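Local coordinates for Pap fimbrial major pilin protein (Escherichia coli, PDB 2UY6), which polymerizes into the thick, right-handed helical rod of the pilus, the surface filament that lets the bacterium colonize the epithelium of specific host organs, at residues Gln31-Gly36 against Met52-Glu57; Phe42-Gly47 against Gly144-Glu149; Pro84-His89 against Lys138-Val143; Val104-Gly109 against His132-Val137. The protein carries 2 engineered substitutions. All blocks are in the same frame, centred on the assembly; numbering follows the deposited sequence.

Contact 1: residues Gln31-Gly36 against Met52-Glu57; sequences QSIDFG and MDLDIE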
loop_
_atom_site.group_PDB
_atom_site.type_symbol
_atom_site.label_atom_id
_atom_site.label_comp_id
_atom_site.label_asym_id
_atom_site.label_seq_id
_atom_site.Cartn_x
_atom_site.Cartn_y
_atom_site.Cartn_z
ATOM N N GLN B 31 9.180 -4.412 20.162
ATOM C CA GLN B 31 7.847 -4.999 20.063
ATOM C C GLN B 31 7.623 -6.177 21.015
ATOM O O GLN B 31 7.297 -7.295 20.623
ATOM C CB GLN B 31 7.578 -5.391 18.600
ATOM C CG GLN B 31 7.687 -4.188 17.655
ATOM C CD GLN B 31 7.411 -4.519 16.188
ATOM O OE1 GLN B 31 7.295 -5.690 15.805
ATOM N NE2 GLN B 31 7.314 -3.482 15.360
ATOM N N SER B 32 7.795 -5.894 22.293
ATOM C CA SER B 32 7.599 -6.902 23.309
ATOM C C SER B 32 6.884 -6.308 24.516
ATOM O O SER B 32 6.747 -5.092 24.644
ATOM C CB SER B 32 8.952 -7.438 23.752
ATOM O OG SER B 32 9.697 -6.397 24.361
ATOM N N ILE B 33 6.403 -7.185 25.383
ATOM C CA ILE B 33 5.775 -6.770 26.624
ATOM C C ILE B 33 6.394 -7.680 27.674
ATOM O O ILE B 33 6.535 -8.888 27.467
ATOM C CB ILE B 33 4.241 -6.920 26.614
ATOM C CG1 ILE B 33 3.844 -8.332 26.201
ATOM C CG2 ILE B 33 3.631 -5.858 25.719
ATOM C CD1 ILE B 33 2.353 -8.582 26.321
ATOM N N ASP B 34 6.791 -7.080 28.787
ATOM C CA ASP B 34 7.439 -7.785 29.879
ATOM C C ASP B 34 6.419 -8.128 30.956
ATOM O O ASP B 34 5.660 -7.270 31.393
ATOM C CB ASP B 34 8.548 -6.874 30.415
ATOM C CG ASP B 34 9.225 -7.419 31.641
ATOM O OD1 ASP B 34 9.536 -8.626 31.684
ATOM O OD2 ASP B 34 9.465 -6.617 32.563
ATOM N N PHE B 35 6.376 -9.389 31.373
ATOM C CA PHE B 35 5.433 -9.788 32.412
ATOM C C PHE B 35 6.032 -9.628 33.799
ATOM O O PHE B 35 5.375 -9.910 34.796
ATOM C CB PHE B 35 4.995 -11.237 32.225
ATOM C CG PHE B 35 4.263 -11.482 30.945
ATOM C CD1 PHE B 35 4.955 -11.784 29.777
ATOM C CD2 PHE B 35 2.876 -11.395 30.898
ATOM C CE1 PHE B 35 4.273 -11.999 28.577
ATOM C CE2 PHE B 35 2.184 -11.608 29.704
ATOM C CZ PHE B 35 2.883 -11.910 28.541
ATOM N N GLY B 36 7.279 -9.169 33.858
ATOM C CA GLY B 36 7.945 -8.988 35.135
ATOM C C GLY B 36 8.178 -10.331 35.792
ATOM O O GLY B 36 8.132 -11.366 35.128
ATOM N N MET B 52 -1.689 -8.086 30.902
ATOM C CA MET B 52 -0.877 -6.992 30.370
ATOM C C MET B 52 -1.434 -6.431 29.078
ATOM O O MET B 52 -1.950 -7.162 28.234
ATOM C CB MET B 52 0.549 -7.472 30.102
ATOM C CG MET B 52 1.241 -8.068 31.298
ATOM S SD MET B 52 1.366 -6.881 32.622
ATOM C CE MET B 52 1.190 -7.957 34.042
ATOM N N ASP B 53 -1.313 -5.124 28.923
ATOM C CA ASP B 53 -1.793 -4.464 27.727
ATOM C C ASP B 53 -0.890 -4.794 26.544
ATOM O O ASP B 53 0.306 -4.514 26.565
ATOM C CB ASP B 53 -1.821 -2.947 27.928
ATOM C CG ASP B 53 -2.917 -2.499 28.878
ATOM O OD1 ASP B 53 -3.115 -1.275 29.006
ATOM O OD2 ASP B 53 -3.579 -3.359 29.498
ATOM N N LEU B 54 -1.460 -5.415 25.523
ATOM C CA LEU B 54 -0.704 -5.731 24.333
ATOM C C LEU B 54 -1.335 -4.832 23.264
ATOM O O LEU B 54 -2.331 -5.203 22.646
ATOM C CB LEU B 54 -0.874 -7.201 23.971
ATOM C CG LEU B 54 0.243 -7.816 23.125
ATOM C CD1 LEU B 54 -0.100 -9.255 22.793
ATOM C CD2 LEU B 54 0.421 -7.036 21.862
ATOM N N ASP B 55 -0.782 -3.636 23.077
ATOM C CA ASP B 55 -1.318 -2.709 22.085
ATOM C C ASP B 55 -0.481 -2.642 20.812
ATOM O O ASP B 55 0.742 -2.508 20.854
ATOM C CB ASP B 55 -1.466 -1.315 22.689
ATOM C CG ASP B 55 -2.485 -1.279 23.808
ATOM O OD1 ASP B 55 -3.580 -1.859 23.647
ATOM O OD2 ASP B 55 -2.202 -0.666 24.851
ATOM N N ILE B 56 -1.160 -2.749 19.678
ATOM C CA ILE B 56 -0.504 -2.718 18.381
ATOM C C ILE B 56 -0.983 -1.509 17.592
ATOM O O ILE B 56 -2.159 -1.417 17.244
ATOM C CB ILE B 56 -0.817 -3.997 17.571
ATOM C CG1 ILE B 56 -0.385 -5.231 18.359
ATOM C CG2 ILE B 56 -0.085 -3.968 16.242
ATOM C CD1 ILE B 56 -0.809 -6.540 17.717
ATOM N N GLU B 57 -0.073 -0.578 17.322
ATOM C CA GLU B 57 -0.421 0.615 16.568
ATOM C C GLU B 57 -0.272 0.393 15.061
ATOM O O GLU B 57 0.798 0.019 14.580
ATOM C CB GLU B 57 0.440 1.805 17.021
ATOM C CG GLU B 57 0.372 3.011 16.073
ATOM C CD GLU B 57 0.824 4.326 16.709
ATOM O OE1 GLU B 57 1.850 4.341 17.427
ATOM O OE2 GLU B 57 0.152 5.354 16.473
#
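Ile33 lays the tip of its long branch over Leu54: its CD1 sits 3.9 Å from Leu54 CG, and the two side chains meet at about a right angle. The first torsion explains the reach. With CG1 in the crowded position between the backbone N and the carbonyl carbon (chi1 52°), CD1 is carried across toward Leu54, while the short branch takes a different partner, CG2 lying 3.7 Å from Asp53 O. Further along, Phe35 and Met52 form the second patch. CD2 of the Phe35 ring meets Met52 CG at a slant, 3.7 Å away, so it is the methylene, and not the sulfur, that makes the closest touch; the methionine chain bends at both later torsions. The backbones run antiparallel but are held apart, with segment axes 8.1 Å from each other. That is consistent with side-chain packing between layers of the immunoglobulin-like pilin fold; the two strands are too far apart to be neighbours in one sheet. Strand 32-34 instead pairs antiparallel with a strand from the chain of another protein, and strand 52-59 is hydrogen-bonded to strand 130-139, whose Ala135 and Val137 also receive Ile33 and Phe35. Just past the strand, Gly36 N binds Asp34 OD1 at 3.2 Å from above the carboxylate plane, an Asx turn that shapes the chain on either side of Phe35. The contact itself is made of carbon against carbon, with one carbonyl oxygen at its margin, so its cohesion rests on shape and burial of apolar surface instead of on directed polar bonds.

Contact 2: residues Phe42-Gly47 against Gly144-Glu149; sequences FLEAGG and GAAVTE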
loop_
_atom_site.group_PDB
_atom_site.type_symbol
_atom_site.label_atom_id
_atom_site.label_comp_id
_atom_site.label_asym_id
_atom_site.label_seq_id
_atom_site.Cartn_x
_atom_site.Cartn_y
_atom_site.Cartn_z
ATOM N N PHE B 42 2.575 -19.558 42.916
ATOM C CA PHE B 42 1.302 -18.914 42.596
ATOM C C PHE B 42 0.738 -19.456 41.274
ATOM O O PHE B 42 -0.409 -19.915 41.219
ATOM C CB PHE B 42 1.483 -17.395 42.507
ATOM C CG PHE B 42 0.190 -16.637 42.384
ATOM C CD1 PHE B 42 -0.709 -16.592 43.443
ATOM C CD2 PHE B 42 -0.137 -15.975 41.203
ATOM C CE1 PHE B 42 -1.911 -15.901 43.329
ATOM C CE2 PHE B 42 -1.334 -15.283 41.079
ATOM C CZ PHE B 42 -2.222 -15.245 42.144
ATOM N N LEU B 43 1.543 -19.405 40.216
ATOM C CA LEU B 43 1.106 -19.914 38.926
ATOM C C LEU B 43 0.804 -21.402 39.033
ATOM O O LEU B 43 -0.149 -21.895 38.430
ATOM C CB LEU B 43 2.176 -19.699 37.849
ATOM C CG LEU B 43 2.279 -18.364 37.102
ATOM C CD1 LEU B 43 0.876 -17.858 36.748
ATOM C CD2 LEU B 43 3.006 -17.348 37.947
ATOM N N GLU B 44 1.618 -22.120 39.802
ATOM C CA GLU B 44 1.423 -23.560 39.968
ATOM C C GLU B 44 0.095 -23.874 40.639
ATOM O O GLU B 44 -0.570 -24.853 40.292
ATOM C CB GLU B 44 2.575 -24.174 40.783
ATOM C CG GLU B 44 2.432 -25.679 41.072
ATOM C CD GLU B 44 2.285 -26.539 39.816
ATOM O OE1 GLU B 44 3.054 -26.328 38.852
ATOM O OE2 GLU B 44 1.409 -27.437 39.795
ATOM N N ALA B 45 -0.295 -23.031 41.591
ATOM C CA ALA B 45 -1.542 -23.226 42.317
ATOM C C ALA B 45 -2.794 -22.867 41.514
ATOM O O ALA B 45 -3.914 -23.120 41.960
ATOM C CB ALA B 45 -1.511 -22.428 43.609
ATOM N N GLY B 46 -2.622 -22.273 40.338
ATOM C CA GLY B 46 -3.785 -21.923 39.541
ATOM C C GLY B 46 -3.966 -20.425 39.429
ATOM O O GLY B 46 -4.981 -19.943 38.919
ATOM N N GLY B 47 -2.979 -19.688 39.925
ATOM C CA GLY B 47 -3.032 -18.244 39.847
ATOM C C GLY B 47 -2.579 -17.836 38.459
ATOM O O GLY B 47 -1.877 -18.596 37.777
ATOM N N GLY B 144 -0.314 -33.053 33.214
ATOM C CA GLY B 144 0.867 -33.204 34.044
ATOM C C GLY B 144 1.905 -32.114 33.880
ATOM O O GLY B 144 3.110 -32.365 33.972
ATOM N N ALA B 145 1.449 -30.896 33.634
ATOM C CA ALA B 145 2.370 -29.783 33.479
ATOM C C ALA B 145 2.654 -29.222 34.865
ATOM O O ALA B 145 1.786 -29.243 35.738
ATOM C CB ALA B 145 1.755 -28.711 32.588
ATOM N N ALA B 146 3.868 -28.727 35.067
ATOM C CA ALA B 146 4.234 -28.163 36.354
ATOM C C ALA B 146 5.119 -26.946 36.164
ATOM O O ALA B 146 6.104 -26.983 35.421
ATOM C CB ALA B 146 4.953 -29.206 37.204
ATOM N N VAL B 147 4.758 -25.865 36.846
ATOM C CA VAL B 147 5.508 -24.628 36.751
ATOM C C VAL B 147 6.855 -24.831 37.415
ATOM O O VAL B 147 6.942 -25.422 38.491
ATOM C CB VAL B 147 4.769 -23.485 37.447
ATOM C CG1 VAL B 147 5.493 -22.180 37.207
ATOM C CG2 VAL B 147 3.347 -23.418 36.944
ATOM N N THR B 148 7.904 -24.347 36.761
ATOM C CA THR B 148 9.262 -24.475 37.273
ATOM C C THR B 148 9.950 -23.123 37.197
ATOM O O THR B 148 9.601 -22.296 36.356
ATOM C CB THR B 148 10.088 -25.497 36.448
ATOM O OG1 THR B 148 11.234 -24.838 35.891
ATOM C CG2 THR B 148 9.248 -26.097 35.313
ATOM N N GLU B 149 10.920 -22.899 38.079
ATOM C CA GLU B 149 11.656 -21.641 38.102
ATOM C C GLU B 149 12.393 -21.445 36.780
ATOM O O GLU B 149 12.755 -22.414 36.109
ATOM C CB GLU B 149 12.645 -21.628 39.267
#
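Ala145 is where the loop between strands 130-139 and 153-162 first comes up to Glu44, a residue of the short helix 40-45 that ends in a Schellman motif: Gly46, at positive phi, and Gly47 bond back to Leu43 O and Phe42 O. Ala146 follows, its CA only 3.3 Å from Glu44 OE1 and its methyl a little further off. At Val147 the contact reaches its centre. The backbone N gives a hydrogen bond of 2.7 Å to Glu44 OE1, arriving nearly in line with the C-O bond, and so ties a loop that has no regular structure to the helix. The glutamate gets there by starting out anti to its own N (chi1 177°) and then bending at chi2, which turns the carboxylate back toward the loop; its other oxygen, OE2, is in a salt bridge with Lys139, so both oxygens are engaged and the rotation of the group is probably fixed. The valine side chain points at the helix, with CG2 lying 4.0 Å from Leu43 CB and equally close to Glu44 CB. Thr148 then turns away, its OG1 donating to Glu149 O over 2.9 Å.

Contact 3: residues Pro84-His89 against Lys138-Val143; sequences PIVNGH and KKSSAV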
loop_
_atom_site.group_PDB
_atom_site.type_symbol
_atom_site.label_atom_id
_atom_site.label_comp_id
_atom_site.label_asym_id
_atom_site.label_seq_id
_atom_site.Cartn_x
_atom_site.Cartn_y
_atom_site.Cartn_z
ATOM N N PRO B 84 3.510 -21.492 18.108
ATOM C CA PRO B 84 3.364 -22.856 18.631
ATOM C C PRO B 84 2.334 -22.874 19.752
ATOM O O PRO B 84 2.332 -21.986 20.611
ATOM C CB PRO B 84 4.761 -23.172 19.135
ATOM C CG PRO B 84 5.260 -21.821 19.571
ATOM C CD PRO B 84 4.846 -20.957 18.412
ATOM N N ILE B 85 1.459 -23.876 19.745
ATOM C CA ILE B 85 0.413 -23.978 20.762
ATOM C C ILE B 85 0.536 -25.173 21.706
ATOM O O ILE B 85 1.172 -26.180 21.387
ATOM C CB ILE B 85 -0.985 -24.070 20.125
ATOM C CG1 ILE B 85 -1.057 -25.303 19.227
ATOM C CG2 ILE B 85 -1.290 -22.812 19.339
ATOM C CD1 ILE B 85 -2.435 -25.549 18.621
ATOM N N VAL B 86 -0.086 -25.048 22.876
ATOM C CA VAL B 86 -0.097 -26.122 23.859
ATOM C C VAL B 86 -1.025 -27.168 23.255
ATOM O O VAL B 86 -2.230 -26.940 23.146
ATOM C CB VAL B 86 -0.688 -25.654 25.203
ATOM C CG1 VAL B 86 -0.616 -26.770 26.216
ATOM C CG2 VAL B 86 0.057 -24.445 25.706
ATOM N N ASN B 87 -0.458 -28.301 22.850
ATOM C CA ASN B 87 -1.229 -29.374 22.231
ATOM C C ASN B 87 -2.633 -29.465 22.811
ATOM O O ASN B 87 -2.810 -29.647 24.013
ATOM C CB ASN B 87 -0.509 -30.712 22.407
ATOM C CG ASN B 87 -1.121 -31.818 21.560
ATOM O OD1 ASN B 87 -0.914 -31.876 20.346
ATOM N ND2 ASN B 87 -1.888 -32.697 22.198
ATOM N N GLY B 88 -3.630 -29.320 21.946
ATOM C CA GLY B 88 -5.010 -29.390 22.387
ATOM C C GLY B 88 -5.578 -28.082 22.914
ATOM O O GLY B 88 -6.705 -28.051 23.418
ATOM N N HIS B 89 -4.815 -26.999 22.802
ATOM C CA HIS B 89 -5.272 -25.695 23.284
ATOM C C HIS B 89 -4.742 -24.551 22.412
ATOM O O HIS B 89 -3.782 -23.859 22.767
ATOM C CB HIS B 89 -4.835 -25.521 24.740
ATOM C CG HIS B 89 -5.342 -26.599 25.647
ATOM N ND1 HIS B 89 -6.616 -26.590 26.176
ATOM C CD2 HIS B 89 -4.766 -27.749 26.073
ATOM C CE1 HIS B 89 -6.801 -27.688 26.888
ATOM N NE2 HIS B 89 -5.695 -28.408 26.840
ATOM N N LYS B 138 0.153 -18.199 32.406
ATOM C CA LYS B 138 -0.388 -19.179 33.339
ATOM C C LYS B 138 0.207 -20.557 33.103
ATOM O O LYS B 138 0.894 -20.779 32.109
ATOM C CB LYS B 138 -1.913 -19.247 33.231
ATOM C CG LYS B 138 -2.443 -19.964 32.009
ATOM C CD LYS B 138 -3.953 -19.861 31.965
ATOM C CE LYS B 138 -4.550 -20.880 31.031
ATOM N NZ LYS B 138 -4.265 -22.258 31.523
ATOM N N LYS B 139 -0.045 -21.472 34.035
ATOM C CA LYS B 139 0.459 -22.827 33.908
ATOM C C LYS B 139 -0.194 -23.418 32.672
ATOM O O LYS B 139 -1.366 -23.167 32.402
ATOM C CB LYS B 139 0.098 -23.659 35.142
ATOM C CG LYS B 139 0.695 -25.062 35.119
ATOM C CD LYS B 139 0.470 -25.811 36.425
ATOM C CE LYS B 139 -1.001 -26.092 36.666
ATOM N NZ LYS B 139 -1.209 -26.833 37.946
ATOM N N SER B 140 0.583 -24.183 31.915
ATOM C CA SER B 140 0.111 -24.820 30.696
ATOM C C SER B 140 -1.025 -25.779 30.992
ATOM O O SER B 140 -1.099 -26.330 32.083
ATOM C CB SER B 140 1.256 -25.587 30.043
ATOM O OG SER B 140 0.769 -26.440 29.031
ATOM N N SER B 141 -1.912 -25.976 30.024
ATOM C CA SER B 141 -3.026 -26.903 30.203
ATOM C C SER B 141 -2.598 -28.317 29.798
ATOM O O SER B 141 -3.418 -29.242 29.749
ATOM C CB SER B 141 -4.239 -26.470 29.371
ATOM O OG SER B 141 -4.884 -25.347 29.949
ATOM N N ALA B 142 -1.311 -28.479 29.501
ATOM C CA ALA B 142 -0.782 -29.783 29.120
ATOM C C ALA B 142 -0.891 -30.727 30.317
ATOM O O ALA B 142 -0.549 -30.365 31.448
ATOM C CB ALA B 142 0.671 -29.654 28.683
ATOM N N VAL B 143 -1.382 -31.935 30.066
ATOM C CA VAL B 143 -1.534 -32.918 31.126
ATOM C C VAL B 143 -0.222 -33.061 31.887
ATOM O O VAL B 143 0.852 -33.156 31.281
ATOM C CB VAL B 143 -1.931 -34.295 30.555
ATOM C CG1 VAL B 143 -3.298 -34.206 29.885
ATOM C CG2 VAL B 143 -0.882 -34.762 29.550
#
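Two tight turns lean on each other here: a type II beta turn from Val86 to His89, at the end of strand 77-86, and an ST turn at Ser140, where strand 130-139 gives way to loop. In the ST turn, Ser140 OG accepts from Ala142 N at 3.0 Å, and that bond closes the turn. CG1 of Val86, anti to the backbone N (chi1 -177°), rests against the outside of it and meets three things: Ser140 OG at a close 3.2 Å, Ala142 N at 3.8 Å, and the Ala142 methyl CB at 4.0 Å. At the other end of the beta turn, His89 sets its imidazole flat against Ser141. The CB of that serine stands over the middle of the ring, 3.6 Å from the centroid and 14° off the normal, a CH-pi contact. Gly88 takes the left-handed corner of the beta turn, which a weak bond from His89 N to Val86 O closes. The polar end of Ser141 looks elsewhere: OG is hydrogen-bonded to OE2 of Glu92, the same oxygen that forms a salt bridge with Lys138 NZ. That ammonium group also reaches Lys139 O, 3.2 Å from NZ and almost straight out from the carbonyl. With the serine hydroxyl held by Glu92, the methylene is the part presented to His89. Its hydrogens, next to an oxygen, are probably slightly polarised, which would suit a CH-pi contact; between the two turns themselves the attraction is probably mainly dispersive, together with that CH-pi contact, while the two turn-closing bonds shape each side.

Contact 4: residues Val104-Gly109 against His132-Val137; sequences VVQGAG and HYTAVV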
loop_
_atom_site.group_PDB
_atom_site.type_symbol
_atom_site.label_atom_id
_atom_site.label_comp_id
_atom_site.label_asym_id
_atom_site.label_seq_id
_atom_site.Cartn_x
_atom_site.Cartn_y
_atom_site.Cartn_z
ATOM N N VAL B 104 -1.847 -16.533 27.158
ATOM C CA VAL B 104 -3.209 -16.392 26.663
ATOM C C VAL B 104 -3.467 -14.923 26.298
ATOM O O VAL B 104 -3.122 -14.016 27.060
ATOM C CB VAL B 104 -4.206 -16.872 27.747
ATOM C CG1 VAL B 104 -5.576 -16.252 27.538
ATOM C CG2 VAL B 104 -4.301 -18.391 27.701
ATOM N N VAL B 105 -4.060 -14.690 25.130
ATOM C CA VAL B 105 -4.330 -13.327 24.683
ATOM C C VAL B 105 -5.803 -13.094 24.380
ATOM O O VAL B 105 -6.435 -13.852 23.629
ATOM C CB VAL B 105 -3.483 -12.963 23.434
ATOM C CG1 VAL B 105 -3.769 -11.518 22.998
ATOM C CG2 VAL B 105 -2.008 -13.126 23.756
ATOM N N GLN B 106 -6.330 -12.028 24.978
ATOM C CA GLN B 106 -7.725 -11.638 24.839
ATOM C C GLN B 106 -7.854 -10.358 24.007
ATOM O O GLN B 106 -7.172 -9.359 24.260
ATOM C CB GLN B 106 -8.332 -11.434 26.232
ATOM C CG GLN B 106 -9.840 -11.261 26.259
ATOM C CD GLN B 106 -10.407 -11.286 27.673
ATOM O OE1 GLN B 106 -10.195 -12.247 28.425
ATOM N NE2 GLN B 106 -11.134 -10.230 28.040
ATOM N N GLY B 107 -8.743 -10.402 23.021
ATOM C CA GLY B 107 -8.947 -9.265 22.144
ATOM C C GLY B 107 -10.070 -8.345 22.556
ATOM O O GLY B 107 -9.856 -7.409 23.321
ATOM N N ALA B 108 -11.269 -8.584 22.043
ATOM C CA ALA B 108 -12.397 -7.737 22.406
ATOM C C ALA B 108 -13.531 -8.628 22.884
ATOM O O ALA B 108 -14.557 -8.756 22.220
ATOM C CB ALA B 108 -12.838 -6.912 21.212
ATOM N N GLY B 109 -13.331 -9.252 24.040
ATOM C CA GLY B 109 -14.335 -10.147 24.584
ATOM C C GLY B 109 -14.143 -11.552 24.037
ATOM O O GLY B 109 -14.866 -12.486 24.408
ATOM N N HIS B 132 -6.323 -3.114 20.670
ATOM C CA HIS B 132 -6.050 -3.417 22.075
ATOM C C HIS B 132 -6.301 -4.875 22.440
ATOM O O HIS B 132 -7.352 -5.430 22.125
ATOM C CB HIS B 132 -6.915 -2.536 22.988
ATOM C CG HIS B 132 -6.818 -1.066 22.698
ATOM N ND1 HIS B 132 -5.729 -0.299 23.057
ATOM C CD2 HIS B 132 -7.696 -0.215 22.112
ATOM C CE1 HIS B 132 -5.940 0.958 22.711
ATOM N NE2 HIS B 132 -7.127 1.037 22.135
ATOM N N TYR B 133 -5.322 -5.483 23.103
ATOM C CA TYR B 133 -5.415 -6.866 23.568
ATOM C C TYR B 133 -4.807 -6.921 24.971
ATOM O O TYR B 133 -4.171 -5.967 25.422
ATOM C CB TYR B 133 -4.605 -7.829 22.689
ATOM C CG TYR B 133 -5.018 -7.940 21.239
ATOM C CD1 TYR B 133 -4.507 -7.071 20.269
ATOM C CD2 TYR B 133 -5.910 -8.927 20.829
ATOM C CE1 TYR B 133 -4.878 -7.187 18.927
ATOM C CE2 TYR B 133 -6.286 -9.049 19.497
ATOM C CZ TYR B 133 -5.769 -8.178 18.554
ATOM O OH TYR B 133 -6.166 -8.304 17.248
ATOM N N THR B 134 -5.016 -8.031 25.663
ATOM C CA THR B 134 -4.419 -8.221 26.981
ATOM C C THR B 134 -3.841 -9.621 26.970
ATOM O O THR B 134 -4.384 -10.525 26.337
ATOM C CB THR B 134 -5.434 -8.101 28.131
ATOM O OG1 THR B 134 -6.676 -8.684 27.735
ATOM C CG2 THR B 134 -5.632 -6.652 28.521
ATOM N N ALA B 135 -2.722 -9.796 27.653
ATOM C CA ALA B 135 -2.080 -11.093 27.690
ATOM C C ALA B 135 -1.770 -11.493 29.118
ATOM O O ALA B 135 -1.305 -10.677 29.920
ATOM C CB ALA B 135 -0.804 -11.059 26.862
ATOM N N VAL B 136 -2.028 -12.759 29.424
ATOM C CA VAL B 136 -1.776 -13.305 30.753
ATOM C C VAL B 136 -0.928 -14.565 30.661
ATOM O O VAL B 136 -1.042 -15.341 29.710
ATOM C CB VAL B 136 -3.092 -13.680 31.480
ATOM C CG1 VAL B 136 -3.877 -12.427 31.844
ATOM C CG2 VAL B 136 -3.928 -14.573 30.581
ATOM N N VAL B 137 -0.071 -14.760 31.649
ATOM C CA VAL B 137 0.777 -15.943 31.702
ATOM C C VAL B 137 0.168 -16.909 32.723
ATOM O O VAL B 137 -0.305 -16.482 33.779
ATOM C CB VAL B 137 2.209 -15.580 32.148
ATOM C CG1 VAL B 137 3.052 -16.846 32.299
ATOM C CG2 VAL B 137 2.835 -14.638 31.137
HETATM O O HOH W 1 -8.589 -7.663 26.226
#
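Val104 and Val136 face each other as a hydrogen-bonded antiparallel pair, each backbone N giving to the other's O at 2.9 Å. Two residues on, Gln106 and Thr134 repeat the arrangement: Gln106 N donates to Thr134 O at 2.8 Å, and Thr134 N returns a bond to Gln106 O. Three of the four bonds are nearly straight; the last is more bent, at 152°. Gln106 O carries more than one load. Besides Thr134 N it accepts from a water at 3.0 Å, and that water lies 2.6 Å from Thr134 OG1, bridging carbonyl and hydroxyl. Between these pairs, Val105 and Ala135 form the non-hydrogen-bonded pair, and their N and O atoms turn outward to other strands and loops: Val105 bonds with Val112, Ala135 with Met52. The side chains alternate accordingly. Val104 and Val136 lie side by side on the same face as Gln106 and Thr134, the CG2 of Val136 being 3.7 Å from Val104 CB; Val105 CG2 and the Ala135 methyl meet at 3.9 Å on the other. Past the strand end, Gly107 CA comes within 3.3 Å of Tyr133 CD2, close packing at a residue without a side chain. Both nitrogens of His132 are taken up, ND1 by Asp55 and NE2 by Glu128. In the sheet, strand 130-139 is the middle one: 101-106 flanks it here, with 93-94 beyond, and 52-59 runs along its other edge, while the Tyr133 ring packs edge-to-face with Phe81 from strand 77-86 of the two-stranded sheet.

Strand 130-139 runs through the set. Contacts 1 and 4, with centres about 10 Å apart, meet along it: Leu54 N lies 2.8 Å from Tyr133 O, and Met52 O lies 3.6 Å from Thr134 CB. Further along, the same strand leads into contact 3, whose centre is about 16 Å from that of contact 4. Contacts 3 and 2, about 12 Å apart between centres, are joined by Lys139 of contact 3, whose CG also packs 3.6 Å from Val147 CG2 of contact 2. Contacts 1 and 2 do not touch, yet helix 40-45 follows strand 32-34 in the chain. Among the four, contact 1 alone is within reach of another protein chain, which extends the fold by pairing with strand 32-34.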